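Local atomic coordinates of excinuclease ABC, subunit A. (Deinococcus radiodurans, PDB entry 2VF7), a protein that probably binds DNA and hydrolyses ATP as a zinc-containing UvrA-type ABC protein taking part in the recognition and excision repair of DNA damage. Residues P93-Q98 and F399-V404; V31-D36 and W449-G454; M525-G530 and A788-M793; K592-T597 and G734-I739; P326-R331 and M352-V357. The protein carries 1 engineered substitution. All coordinates share one frame; numbering follows the deposited sequence. Where two conformers were deposited one is given.

Interaction 1. Residues P93-Q98 and F399-V404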
# COMPACT_ATOMS: atom_id res chain seq x y z
N PRO A 93 -3.07 -16.32 7.15
CA PRO A 93 -3.44 -15.21 6.27
C PRO A 93 -4.49 -15.64 5.23
O PRO A 93 -4.65 -16.83 4.99
CB PRO A 93 -2.12 -14.83 5.60
CG PRO A 93 -1.07 -15.33 6.58
CD PRO A 93 -1.63 -16.63 7.06
N ALA A 94 -5.20 -14.67 4.63
CA ALA A 94 -6.32 -14.97 3.75
C ALA A 94 -6.30 -14.20 2.43
O ALA A 94 -5.94 -13.03 2.40
CB ALA A 94 -7.64 -14.73 4.48
N VAL A 95 -6.72 -14.88 1.36
CA VAL A 95 -6.94 -14.30 0.03
C VAL A 95 -8.42 -14.46 -0.37
O VAL A 95 -8.93 -15.57 -0.34
CB VAL A 95 -6.04 -15.01 -1.04
CG1 VAL A 95 -6.11 -14.29 -2.37
CG2 VAL A 95 -4.59 -15.10 -0.56
N ALA A 96 -9.10 -13.37 -0.72
CA ALA A 96 -10.44 -13.47 -1.29
C ALA A 96 -10.34 -13.56 -2.81
O ALA A 96 -9.72 -12.70 -3.44
CB ALA A 96 -11.32 -12.29 -0.87
N LEU A 97 -10.95 -14.60 -3.37
CA LEU A 97 -11.01 -14.77 -4.83
C LEU A 97 -12.15 -13.98 -5.52
O LEU A 97 -12.33 -14.09 -6.73
CB LEU A 97 -11.01 -16.25 -5.22
CG LEU A 97 -9.71 -16.96 -4.79
CD1 LEU A 97 -9.75 -18.42 -5.17
CD2 LEU A 97 -8.46 -16.27 -5.38
N GLN A 98 -12.88 -13.19 -4.73
CA GLN A 98 -13.84 -12.20 -5.23
C GLN A 98 -13.56 -10.84 -4.64
O GLN A 98 -13.12 -10.72 -3.50
CB GLN A 98 -15.27 -12.63 -4.93
CG GLN A 98 -16.35 -11.69 -5.49
CD GLN A 98 -17.42 -12.42 -6.25
OE1 GLN A 98 -18.54 -12.55 -5.76
NE2 GLN A 98 -17.10 -12.91 -7.45
N PHE A 399 1.26 -21.24 -0.43
CA PHE A 399 1.18 -22.31 0.57
C PHE A 399 0.76 -21.71 1.90
O PHE A 399 1.20 -20.63 2.25
CB PHE A 399 2.55 -23.00 0.73
CG PHE A 399 2.55 -24.09 1.76
CD1 PHE A 399 2.48 -25.42 1.39
CD2 PHE A 399 2.62 -23.78 3.12
CE1 PHE A 399 2.47 -26.44 2.34
CE2 PHE A 399 2.61 -24.78 4.08
CZ PHE A 399 2.53 -26.12 3.69
N GLY A 400 -0.10 -22.41 2.64
CA GLY A 400 -0.54 -21.99 3.96
C GLY A 400 -1.40 -20.73 4.05
O GLY A 400 -1.24 -19.97 4.98
N VAL A 401 -2.27 -20.48 3.07
CA VAL A 401 -3.23 -19.36 3.17
C VAL A 401 -4.65 -19.97 3.21
O VAL A 401 -4.79 -21.16 2.95
CB VAL A 401 -3.12 -18.30 1.99
CG1 VAL A 401 -1.82 -17.54 2.03
CG2 VAL A 401 -3.32 -18.94 0.62
N VAL A 402 -5.65 -19.17 3.57
CA VAL A 402 -7.06 -19.50 3.36
C VAL A 402 -7.62 -18.79 2.14
O VAL A 402 -7.49 -17.57 2.01
CB VAL A 402 -7.97 -19.05 4.54
CG1 VAL A 402 -9.30 -19.85 4.51
CG2 VAL A 402 -7.28 -19.21 5.87
N TYR A 403 -8.28 -19.54 1.26
CA TYR A 403 -9.04 -18.97 0.15
C TYR A 403 -10.50 -18.80 0.53
O TYR A 403 -11.13 -19.74 1.01
CB TYR A 403 -8.91 -19.83 -1.10
CG TYR A 403 -7.54 -19.75 -1.73
CD1 TYR A 403 -6.62 -20.80 -1.63
CD2 TYR A 403 -7.15 -18.60 -2.41
CE1 TYR A 403 -5.35 -20.72 -2.22
CE2 TYR A 403 -5.89 -18.49 -2.99
CZ TYR A 403 -5.00 -19.55 -2.91
OH TYR A 403 -3.76 -19.42 -3.51
N VAL A 404 -11.01 -17.59 0.33
CA VAL A 404 -12.41 -17.28 0.64
C VAL A 404 -13.21 -17.07 -0.66
O VAL A 404 -12.99 -16.12 -1.41
CB VAL A 404 -12.52 -16.05 1.58
CG1 VAL A 404 -13.87 -16.05 2.27
CG2 VAL A 404 -11.41 -16.07 2.63
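Two parallel strands at one edge of the six-stranded mixed sheet of the first nucleotide-binding core meet here, with A94, V95 and A96 of strand 94-96 in register with V402, Y403 and V404. Four backbone bonds join them: V402 N to P93 O (2.9 Å), V95 N to V402 O (2.9 Å), V404 N to V95 O (3.0 Å) and, longer and more bent, L97 N to V404 O (3.2 Å). Both sheet faces are covered. A94, A96 and V404 pack against helix 49-69, which follows the nucleotide-binding P-loop. Strand 402-406, with its hydrophobic run ahead of an Asp-Glu pair, is consistent with the Walker B strand of an ABC ATPase, and the side chain of V404 lies about 8 Å from that of the ADP-binding S50. On the other face the Y403 ring lies beside V95, whose CB approaches Y403 CE2 obliquely at 4.0 Å, while V401 CG2 stands over one ring face toward its rim. L97, its CG anti to the carbonyl carbon (chi1 -63°), sends CD1 to 3.8 Å from Y403 CD2. An alanine at L97 is likely to open a gap beside Y403 CD2 and allow the ring more movement. The Y403 hydroxyl is hydrogen-bonded to Q393. Helix 382-393 touches L97 from outside the pair, and P93 packs on P93 of the second subunit.

Interaction 2. Residues V31-D36 and W449-G454; sequences VKVPRD and WLVDVG
W449 begins the contact by laying its indole on P34: P34 CD stands 3.3 Å from the centroid of the five-membered ring, only 9° off the ring normal, a CH-pi contact over one face. With CG anti to the backbone N (chi1 -171°), the indole extends across to strand 31-34. The far end of the ring system reaches K32, with W449 CH2 4.2 Å from K32 CE. The indole nitrogen is hydrogen-bonded to the S467 hydroxyl, which also bonds K32 O. A leucine in place of W449 would probably leave P34 without the flat surface it rests on and S467 without its indole partner. Two residues on, V451 divides its branches between two valines: CG2 meets V33 CG1 at 3.6 Å, the side chains at about a right angle, and CG1 meets V31 CG2 at 4.1 Å. Strands 31-34 and 449-453 run at 154°, their axes 7.9 Å apart at closest; they belong to two sheets that meet through side chains. Strand 29-34 is an outer strand of the antiparallel sheet next to 15-21, whose F15 meets W449 edge-to-face; strand 449-453 lies between 38-42 and 464-468 of the mixed core sheet.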
# COMPACT_ATOMS: atom_id res chain seq x y z
N VAL A 31 -18.02 -20.28 16.93
CA VAL A 31 -17.94 -21.40 16.02
C VAL A 31 -16.49 -21.82 15.85
O VAL A 31 -15.58 -21.03 16.04
CB VAL A 31 -18.63 -21.09 14.64
CG1 VAL A 31 -17.82 -20.11 13.82
CG2 VAL A 31 -18.85 -22.34 13.85
N LYS A 32 -16.27 -23.09 15.52
CA LYS A 32 -14.95 -23.59 15.15
C LYS A 32 -15.02 -24.24 13.76
O LYS A 32 -16.03 -24.85 13.41
CB LYS A 32 -14.42 -24.59 16.18
CG LYS A 32 -14.90 -26.01 15.98
CD LYS A 32 -14.52 -26.96 17.13
CE LYS A 32 -15.02 -28.39 16.85
NZ LYS A 32 -14.38 -29.42 17.70
N VAL A 33 -13.94 -24.09 12.99
CA VAL A 33 -13.86 -24.69 11.65
C VAL A 33 -12.46 -25.22 11.36
O VAL A 33 -11.46 -24.55 11.66
CB VAL A 33 -14.32 -23.69 10.51
CG1 VAL A 33 -15.70 -23.20 10.77
CG2 VAL A 33 -13.41 -22.51 10.39
N PRO A 34 -12.37 -26.43 10.76
CA PRO A 34 -11.07 -27.02 10.47
C PRO A 34 -10.29 -26.23 9.43
O PRO A 34 -10.86 -25.63 8.52
CB PRO A 34 -11.43 -28.42 9.96
CG PRO A 34 -12.81 -28.34 9.50
CD PRO A 34 -13.48 -27.30 10.32
N ARG A 35 -8.97 -26.20 9.59
CA ARG A 35 -8.13 -25.62 8.56
C ARG A 35 -7.68 -26.82 7.73
O ARG A 35 -7.87 -27.96 8.18
CB ARG A 35 -6.99 -24.74 9.16
CG ARG A 35 -5.68 -25.44 9.45
CD ARG A 35 -4.57 -24.45 9.94
NE ARG A 35 -5.04 -23.66 11.07
CZ ARG A 35 -5.07 -24.08 12.33
NH1 ARG A 35 -4.62 -25.28 12.65
NH2 ARG A 35 -5.54 -23.29 13.29
N ASP A 36 -7.19 -26.57 6.52
CA ASP A 36 -6.77 -27.64 5.57
C ASP A 36 -7.93 -28.51 5.09
O ASP A 36 -7.78 -29.70 4.80
CB ASP A 36 -5.64 -28.52 6.13
CG ASP A 36 -4.44 -27.70 6.64
OD1 ASP A 36 -3.77 -27.01 5.83
OD2 ASP A 36 -4.14 -27.75 7.85
N TRP A 449 -16.50 -30.15 5.82
CA TRP A 449 -17.16 -29.57 6.98
C TRP A 449 -18.17 -28.53 6.48
O TRP A 449 -18.01 -27.96 5.39
CB TRP A 449 -16.09 -28.90 7.85
CG TRP A 449 -16.47 -28.40 9.23
CD1 TRP A 449 -16.91 -27.15 9.55
CD2 TRP A 449 -16.34 -29.10 10.48
NE1 TRP A 449 -17.10 -27.03 10.90
CE2 TRP A 449 -16.75 -28.22 11.50
CE3 TRP A 449 -15.94 -30.40 10.83
CZ2 TRP A 449 -16.78 -28.58 12.84
CZ3 TRP A 449 -15.97 -30.76 12.17
CH2 TRP A 449 -16.40 -29.86 13.16
N LEU A 450 -19.22 -28.29 7.27
CA LEU A 450 -20.16 -27.24 6.91
C LEU A 450 -20.68 -26.43 8.08
O LEU A 450 -20.90 -26.95 9.16
CB LEU A 450 -21.28 -27.80 6.02
CG LEU A 450 -22.66 -28.16 6.53
CD1 LEU A 450 -23.49 -26.91 6.84
CD2 LEU A 450 -23.33 -29.00 5.45
N VAL A 451 -20.85 -25.13 7.86
CA VAL A 451 -21.42 -24.22 8.85
C VAL A 451 -22.77 -23.67 8.36
O VAL A 451 -22.81 -22.87 7.42
CB VAL A 451 -20.47 -23.04 9.13
CG1 VAL A 451 -20.93 -22.27 10.35
CG2 VAL A 451 -19.00 -23.52 9.29
N ASP A 452 -23.86 -24.11 9.00
CA ASP A 452 -25.21 -23.67 8.62
C ASP A 452 -25.68 -22.55 9.54
O ASP A 452 -25.75 -22.71 10.76
CB ASP A 452 -26.23 -24.83 8.61
CG ASP A 452 -27.45 -24.54 7.73
OD1 ASP A 452 -28.60 -24.66 8.23
OD2 ASP A 452 -27.27 -24.21 6.53
N VAL A 453 -26.00 -21.42 8.92
CA VAL A 453 -26.26 -20.17 9.62
C VAL A 453 -27.77 -19.80 9.62
O VAL A 453 -28.45 -19.89 8.59
CB VAL A 453 -25.40 -19.00 9.03
CG1 VAL A 453 -25.77 -17.69 9.65
CG2 VAL A 453 -23.92 -19.25 9.24
N GLY A 454 -28.25 -19.41 10.80
CA GLY A 454 -29.53 -18.74 11.03
C GLY A 454 -30.71 -19.62 10.75
O GLY A 454 -30.66 -20.46 9.83

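Interaction 3. Residues M525-G530 and A788-M793; sequences MTSVTG and AVEHKM
M525 folds its bent side chain back over A788, its CE methyl coming to 4.1 Å from A788 CB. Beyond that overlap the two strands run parallel, S527 paired with A788 and V528 with V789. A788 N bonds T526 O (3.0 Å), V528 N bonds A788 O (3.0 Å) and E790 N bonds V528 O (3.1 Å); in the last the donor stands 45° out of the carbonyl plane, off the lone pairs, where the second segment begins to leave the strand. S527 CB and OG lie about equally close to E790 CB, 4.1 Å each, while the S527 hydroxyl is bonded to S799. T529 holds OG1 between its backbone N and carbonyl carbon (chi1 70°), where it bonds D804, and this turns CG2 to within 3.7 Å of E790 O. That same carbonyl receives a hydrogen bond from a water (3.2 Å), which in turn accepts one from G530 N (3.0 Å), so the water bridges the segments just as they separate. G530 adopts backbone angles at which a CB would press on the preceding carbonyl, and its own O is bonded by the ADP-binding K536. V528 and V789 both touch helix 536-551 on one face. A central parallel strand running into a P-loop glycine, beside a strand that leads into a Glu-His pair, is characteristic of the ABC ATPase core: G530 opens the Walker A loop on ADP, and H791 is consistent with the H-loop histidine of the family.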
# COMPACT_ATOMS: atom_id res chain seq x y z
N MET A 525 -43.49 -18.76 -19.68
CA MET A 525 -42.14 -18.63 -19.13
C MET A 525 -41.14 -19.67 -19.70
O MET A 525 -41.37 -20.88 -19.60
CB MET A 525 -42.22 -18.66 -17.59
CG MET A 525 -41.22 -19.55 -16.93
SD MET A 525 -40.27 -18.69 -15.69
CE MET A 525 -38.60 -19.10 -16.24
N THR A 526 -40.06 -19.17 -20.31
CA THR A 526 -39.01 -19.98 -20.95
C THR A 526 -37.66 -19.87 -20.22
O THR A 526 -37.23 -18.78 -19.84
CB THR A 526 -38.77 -19.59 -22.45
OG1 THR A 526 -40.00 -19.53 -23.15
CG2 THR A 526 -37.86 -20.60 -23.16
N SER A 527 -37.02 -21.02 -20.05
CA SER A 527 -35.65 -21.13 -19.54
C SER A 527 -34.69 -21.40 -20.69
O SER A 527 -34.89 -22.32 -21.47
CB SER A 527 -35.56 -22.26 -18.51
OG SER A 527 -36.19 -21.91 -17.29
N VAL A 528 -33.64 -20.61 -20.79
CA VAL A 528 -32.61 -20.84 -21.78
C VAL A 528 -31.36 -21.45 -21.12
O VAL A 528 -30.58 -20.75 -20.44
CB VAL A 528 -32.28 -19.56 -22.55
CG1 VAL A 528 -31.21 -19.83 -23.57
CG2 VAL A 528 -33.56 -19.00 -23.21
N THR A 529 -31.18 -22.75 -21.34
CA THR A 529 -30.14 -23.53 -20.70
C THR A 529 -29.00 -23.96 -21.64
O THR A 529 -29.07 -23.77 -22.85
CB THR A 529 -30.76 -24.78 -19.99
OG1 THR A 529 -31.22 -25.70 -20.97
CG2 THR A 529 -31.93 -24.39 -19.12
N GLY A 530 -27.96 -24.57 -21.08
CA GLY A 530 -26.76 -24.90 -21.84
C GLY A 530 -25.48 -24.70 -21.05
O GLY A 530 -25.47 -23.99 -20.03
N ALA A 788 -35.74 -16.30 -19.26
CA ALA A 788 -34.73 -16.27 -18.23
C ALA A 788 -33.59 -17.17 -18.65
O ALA A 788 -33.80 -18.36 -18.84
CB ALA A 788 -35.33 -16.79 -16.96
N VAL A 789 -32.40 -16.61 -18.84
CA VAL A 789 -31.20 -17.45 -18.95
C VAL A 789 -30.91 -18.12 -17.60
O VAL A 789 -30.80 -17.46 -16.58
CB VAL A 789 -29.98 -16.72 -19.61
CG1 VAL A 789 -30.25 -15.23 -19.78
CG2 VAL A 789 -28.64 -17.04 -18.91
N GLU A 790 -30.84 -19.45 -17.61
CA GLU A 790 -30.99 -20.22 -16.39
C GLU A 790 -30.00 -21.40 -16.32
O GLU A 790 -29.73 -22.05 -17.33
CB GLU A 790 -32.44 -20.70 -16.30
CG GLU A 790 -32.85 -21.35 -15.00
CD GLU A 790 -32.56 -20.50 -13.78
OE1 GLU A 790 -33.20 -19.43 -13.60
OE2 GLU A 790 -31.67 -20.94 -13.01
N HIS A 791 -29.47 -21.65 -15.12
CA HIS A 791 -28.39 -22.62 -14.90
C HIS A 791 -28.78 -23.75 -13.94
O HIS A 791 -28.11 -24.78 -13.91
CB HIS A 791 -27.12 -21.93 -14.37
CG HIS A 791 -26.61 -20.82 -15.24
ND1 HIS A 791 -26.93 -19.49 -15.03
CD2 HIS A 791 -25.83 -20.85 -16.35
CE1 HIS A 791 -26.35 -18.75 -15.96
NE2 HIS A 791 -25.68 -19.55 -16.77
N LYS A 792 -29.83 -23.55 -13.14
CA LYS A 792 -30.24 -24.59 -12.21
C LYS A 792 -31.56 -25.27 -12.55
O LYS A 792 -32.56 -24.63 -12.89
CB LYS A 792 -30.22 -24.10 -10.75
CG LYS A 792 -30.99 -22.83 -10.47
CD LYS A 792 -30.86 -22.44 -9.00
CE LYS A 792 -29.62 -21.58 -8.71
NZ LYS A 792 -29.68 -20.93 -7.35
N MET A 793 -31.54 -26.59 -12.43
CA MET A 793 -32.60 -27.44 -12.90
C MET A 793 -33.84 -27.36 -12.05
O MET A 793 -34.91 -27.73 -12.50
CB MET A 793 -32.08 -28.88 -13.01
CG MET A 793 -30.90 -29.05 -13.98
SD MET A 793 -31.17 -28.39 -15.65
CE MET A 793 -29.58 -27.65 -16.05
O HOH W 1 -27.75 -24.46 -18.04

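Interaction 4. Residues K592-T597 and G734-I739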
# COMPACT_ATOMS: atom_id res chain seq x y z
N LYS A 592 -26.57 -6.03 -12.38
CA LYS A 592 -25.85 -4.81 -11.99
C LYS A 592 -26.48 -4.11 -10.76
O LYS A 592 -27.64 -4.36 -10.45
CB LYS A 592 -25.76 -3.83 -13.18
CG LYS A 592 -25.64 -4.50 -14.54
CD LYS A 592 -24.57 -3.90 -15.43
CE LYS A 592 -23.18 -4.41 -15.06
NZ LYS A 592 -22.28 -4.50 -16.26
N PRO A 593 -25.71 -3.25 -10.06
CA PRO A 593 -26.22 -2.58 -8.86
C PRO A 593 -27.32 -1.57 -9.17
O PRO A 593 -27.48 -1.17 -10.33
CB PRO A 593 -24.99 -1.85 -8.31
CG PRO A 593 -23.81 -2.43 -9.03
CD PRO A 593 -24.31 -2.88 -10.34
N ILE A 594 -28.06 -1.14 -8.15
CA ILE A 594 -29.09 -0.15 -8.38
C ILE A 594 -28.44 1.21 -8.58
O ILE A 594 -28.89 1.99 -9.43
CB ILE A 594 -30.21 -0.16 -7.30
CG1 ILE A 594 -29.66 0.08 -5.89
CG2 ILE A 594 -31.03 -1.45 -7.39
CD1 ILE A 594 -30.73 0.38 -4.84
N GLY A 595 -27.36 1.47 -7.83
CA GLY A 595 -26.43 2.59 -8.06
C GLY A 595 -25.00 2.18 -7.71
O GLY A 595 -24.79 1.14 -7.08
N ARG A 596 -24.03 3.00 -8.10
CA ARG A 596 -22.60 2.73 -7.88
C ARG A 596 -22.01 3.33 -6.59
O ARG A 596 -20.92 2.95 -6.17
CB ARG A 596 -21.77 3.20 -9.08
CG ARG A 596 -21.70 2.22 -10.27
CD ARG A 596 -23.08 2.02 -10.90
NE ARG A 596 -23.05 1.21 -12.12
CZ ARG A 596 -24.11 0.57 -12.62
NH1 ARG A 596 -25.28 0.62 -11.99
NH2 ARG A 596 -23.99 -0.14 -13.75
N THR A 597 -22.75 4.27 -5.99
CA THR A 597 -22.33 4.99 -4.78
C THR A 597 -23.42 4.82 -3.74
O THR A 597 -24.48 4.28 -4.05
CB THR A 597 -22.09 6.49 -5.05
OG1 THR A 597 -23.35 7.15 -5.24
CG2 THR A 597 -21.20 6.70 -6.27
N GLY A 734 -27.80 -10.40 -6.36
CA GLY A 734 -29.14 -10.95 -6.24
C GLY A 734 -30.14 -10.09 -5.47
O GLY A 734 -31.35 -10.13 -5.78
N GLU A 735 -29.66 -9.34 -4.47
CA GLU A 735 -30.45 -8.34 -3.75
C GLU A 735 -30.83 -7.21 -4.67
O GLU A 735 -31.97 -6.79 -4.67
CB GLU A 735 -29.70 -7.79 -2.53
CG GLU A 735 -29.74 -8.73 -1.35
CD GLU A 735 -28.72 -8.44 -0.24
OE1 GLU A 735 -27.93 -7.48 -0.29
OE2 GLU A 735 -28.72 -9.22 0.73
N ALA A 736 -29.89 -6.74 -5.49
CA ALA A 736 -30.18 -5.68 -6.47
C ALA A 736 -31.09 -6.12 -7.61
O ALA A 736 -31.93 -5.33 -8.09
CB ALA A 736 -28.91 -5.09 -7.03
N GLN A 737 -30.92 -7.35 -8.08
CA GLN A 737 -31.78 -7.91 -9.13
C GLN A 737 -33.25 -7.95 -8.69
O GLN A 737 -34.14 -7.55 -9.44
CB GLN A 737 -31.30 -9.31 -9.55
CG GLN A 737 -32.08 -9.89 -10.74
CD GLN A 737 -31.31 -10.93 -11.57
OE1 GLN A 737 -30.22 -11.38 -11.19
NE2 GLN A 737 -31.87 -11.29 -12.74
N ARG A 738 -33.48 -8.44 -7.48
CA ARG A 738 -34.82 -8.56 -6.91
C ARG A 738 -35.49 -7.22 -6.60
O ARG A 738 -36.69 -7.14 -6.61
CB ARG A 738 -34.79 -9.45 -5.66
CG ARG A 738 -34.55 -10.93 -5.94
CD ARG A 738 -34.55 -11.75 -4.66
NE ARG A 738 -33.26 -11.72 -3.96
CZ ARG A 738 -33.10 -12.02 -2.66
NH1 ARG A 738 -34.14 -12.35 -1.89
NH2 ARG A 738 -31.88 -11.99 -2.12
N ILE A 739 -34.71 -6.18 -6.31
CA ILE A 739 -35.25 -4.82 -6.11
C ILE A 739 -35.80 -4.27 -7.44
O ILE A 739 -36.89 -3.69 -7.48
CB ILE A 739 -34.17 -3.85 -5.53
CG1 ILE A 739 -33.55 -4.41 -4.24
CG2 ILE A 739 -34.71 -2.45 -5.28
CD1 ILE A 739 -32.54 -3.48 -3.59
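No planar side chain bridges A736 and the K592-P593 peptide; the flat groups of R596 and R738 each meet an atom of their own segment. The R596 guanidinium, in one of two deposited conformers, takes P593 CD over one face, 4.0 Å above its plane and toward the rim. The guanidinium of R738, likewise modelled in two conformers, sends NE to G734 O (3.1 Å), with that oxygen 16° out of the guanidinium plane; R738 N reaches the same oxygen from the opposite face of the carbonyl. Both side-chain placements are therefore less than certain. Across the contact A736 CB is central, 3.7 Å from K592 O and 4.1 Å from P593 CA. For I594, chi1 58° puts CG1 between the backbone N and the carbonyl carbon and leaves CG2 anti to the carbonyl carbon; this methyl touches A736 O at 4.0 Å and A736 CB at 4.2 Å and comes to 4.4 Å from I739 CG2. The helix begins within a Leu-Ser-Gly-Gly-Glu sequence, consistent with an ABC signature motif, that includes G734 and E735, and the loop 592-597 follows core strand 585-589. Nearby, Y605 touches I594. Between the two segments the contact is apolar and without directional bonds; a weak hydrogen bond from K740 to P593 O is the polar link noted between loop and helix.

Interaction 5. Residues P326-R331 and M352-V357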
# COMPACT_ATOMS: atom_id res chain seq x y z
N PRO A 326 2.43 -29.38 -29.93
CA PRO A 326 3.40 -30.04 -30.80
C PRO A 326 4.84 -29.57 -30.57
O PRO A 326 5.78 -30.33 -30.77
CB PRO A 326 2.93 -29.65 -32.21
CG PRO A 326 2.08 -28.46 -32.02
CD PRO A 326 1.38 -28.72 -30.73
N TYR A 327 5.00 -28.32 -30.14
CA TYR A 327 6.31 -27.78 -29.80
C TYR A 327 6.79 -28.30 -28.45
O TYR A 327 7.99 -28.44 -28.21
CB TYR A 327 6.28 -26.25 -29.82
CG TYR A 327 6.13 -25.65 -31.20
CD1 TYR A 327 4.93 -25.76 -31.91
CD2 TYR A 327 7.19 -24.97 -31.80
CE1 TYR A 327 4.79 -25.21 -33.18
CE2 TYR A 327 7.06 -24.41 -33.08
CZ TYR A 327 5.86 -24.53 -33.76
OH TYR A 327 5.74 -23.98 -35.02
N ALA A 328 5.83 -28.58 -27.57
CA ALA A 328 6.09 -29.12 -26.23
C ALA A 328 6.46 -30.60 -26.27
O ALA A 328 7.36 -31.05 -25.55
CB ALA A 328 4.89 -28.89 -25.33
N GLU A 329 5.76 -31.36 -27.12
CA GLU A 329 5.96 -32.80 -27.25
C GLU A 329 7.03 -33.14 -28.31
O GLU A 329 7.20 -34.31 -28.68
CB GLU A 329 4.63 -33.49 -27.57
CG GLU A 329 3.53 -33.28 -26.52
CD GLU A 329 2.20 -33.94 -26.90
OE1 GLU A 329 1.90 -34.07 -28.12
OE2 GLU A 329 1.44 -34.31 -25.96
N GLU A 330 7.74 -32.11 -28.77
CA GLU A 330 8.84 -32.25 -29.73
C GLU A 330 8.41 -32.88 -31.06
O GLU A 330 9.08 -33.78 -31.58
CB GLU A 330 10.02 -33.00 -29.09
CG GLU A 330 10.55 -32.36 -27.74
CD GLU A 330 11.45 -33.46 -26.98
OE1 GLU A 330 11.39 -33.33 -25.67
OE2 GLU A 330 12.29 -34.33 -27.71
N ARG A 331 7.28 -32.41 -31.60
CA ARG A 331 6.82 -32.81 -32.94
C ARG A 331 6.25 -31.65 -33.79
O ARG A 331 5.10 -31.71 -34.25
CB ARG A 331 5.86 -34.02 -32.90
CG ARG A 331 5.32 -34.43 -31.53
CD ARG A 331 4.04 -33.72 -31.16
NE ARG A 331 2.85 -34.33 -31.76
CZ ARG A 331 1.59 -33.97 -31.48
NH1 ARG A 331 1.34 -33.00 -30.60
NH2 ARG A 331 0.58 -34.59 -32.08
N MET A 352 9.45 -23.86 -22.73
CA MET A 352 8.44 -22.81 -22.62
C MET A 352 7.08 -23.27 -23.12
O MET A 352 6.07 -23.10 -22.44
CB MET A 352 8.88 -21.55 -23.36
CG MET A 352 10.20 -20.97 -22.87
SD MET A 352 10.72 -19.51 -23.78
CE MET A 352 10.34 -18.26 -22.56
N ALA A 353 7.05 -23.86 -24.31
CA ALA A 353 5.81 -24.40 -24.88
C ALA A 353 5.15 -25.44 -23.97
O ALA A 353 3.93 -25.55 -23.95
CB ALA A 353 6.07 -24.98 -26.26
N ALA A 354 5.97 -26.18 -23.23
CA ALA A 354 5.48 -27.15 -22.24
C ALA A 354 5.00 -26.45 -20.97
O ALA A 354 4.00 -26.85 -20.37
CB ALA A 354 6.55 -28.18 -21.92
N ASP A 355 5.72 -25.41 -20.58
CA ASP A 355 5.41 -24.59 -19.41
C ASP A 355 4.10 -23.80 -19.59
O ASP A 355 3.32 -23.64 -18.65
CB ASP A 355 6.58 -23.64 -19.13
CG ASP A 355 6.26 -22.57 -18.13
OD1 ASP A 355 5.99 -22.90 -16.96
OD2 ASP A 355 6.29 -21.38 -18.53
N LEU A 356 3.88 -23.31 -20.81
CA LEU A 356 2.65 -22.61 -21.16
C LEU A 356 1.46 -23.55 -21.28
O LEU A 356 0.35 -23.21 -20.87
CB LEU A 356 2.83 -21.84 -22.47
CG LEU A 356 3.04 -20.33 -22.38
CD1 LEU A 356 3.58 -19.79 -23.69
CD2 LEU A 356 1.76 -19.63 -21.99
N VAL A 357 1.68 -24.73 -21.83
CA VAL A 357 0.59 -25.67 -22.07
C VAL A 357 0.18 -26.40 -20.77
O VAL A 357 -0.94 -26.90 -20.67
CB VAL A 357 0.95 -26.66 -23.22
CG1 VAL A 357 1.74 -27.83 -22.70
CG2 VAL A 357 -0.30 -27.13 -23.94
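A328 and A353 bring together the end of helix 317-328 and the long helix 345-365 in a close alanine-mediated helix-helix contact of a helix-loop-helix unit. The apolar touches come first. A328 CB fits against the backbone of the second helix, 3.6 Å from A354 CA and 3.9 Å from A354 CB, and it also approaches V357 CG1 at 4.2 Å. With only methyl groups between them, the A328 and A354 CA atoms come within 4.5 Å of each other. Y327 takes part through its CB, 3.8 Å from A353 CB: CG stands anti to the carbonyl carbon (chi1 -70°), which leads the ring away from the 352-357 segment, to F304 and to L349 earlier in helix 345-365. Farther along, V357 also packs on S321 and R325 of helix 317-328, while M352 and L356 touch helix 116-127, L356 also reaching L324. The polar links lie around this small apolar patch. A328 O accepts a hydrogen bond from Q350, one turn before A354, tying the end of the first helix to the second. Past it the chain turns, with R331 N bonded to P326 O at 2.7 Å, and R331 NH1 forms a salt bridge to E329 OE1 at 2.8 Å.

Interactions 1 and 2 belong to the first nucleotide-binding core: both reach the same mixed sheet, their centres 16 Å apart and nearest atoms about 6 Å, and the side chain of V451 lies about 11 Å from a bound ADP. Interaction 3 is in the equivalent sheet of the second core, 32 Å from interaction 1 between centres, with the side chain of V789 about 6 Å from the other ADP. Interaction 4, nested along the chain inside interaction 3, reaches back to the first site, where the side chain of I739 is about 10 Å from ADP. Interaction 5 is peripheral, 40 Å from interaction 3 between centres and away from both nucleotides.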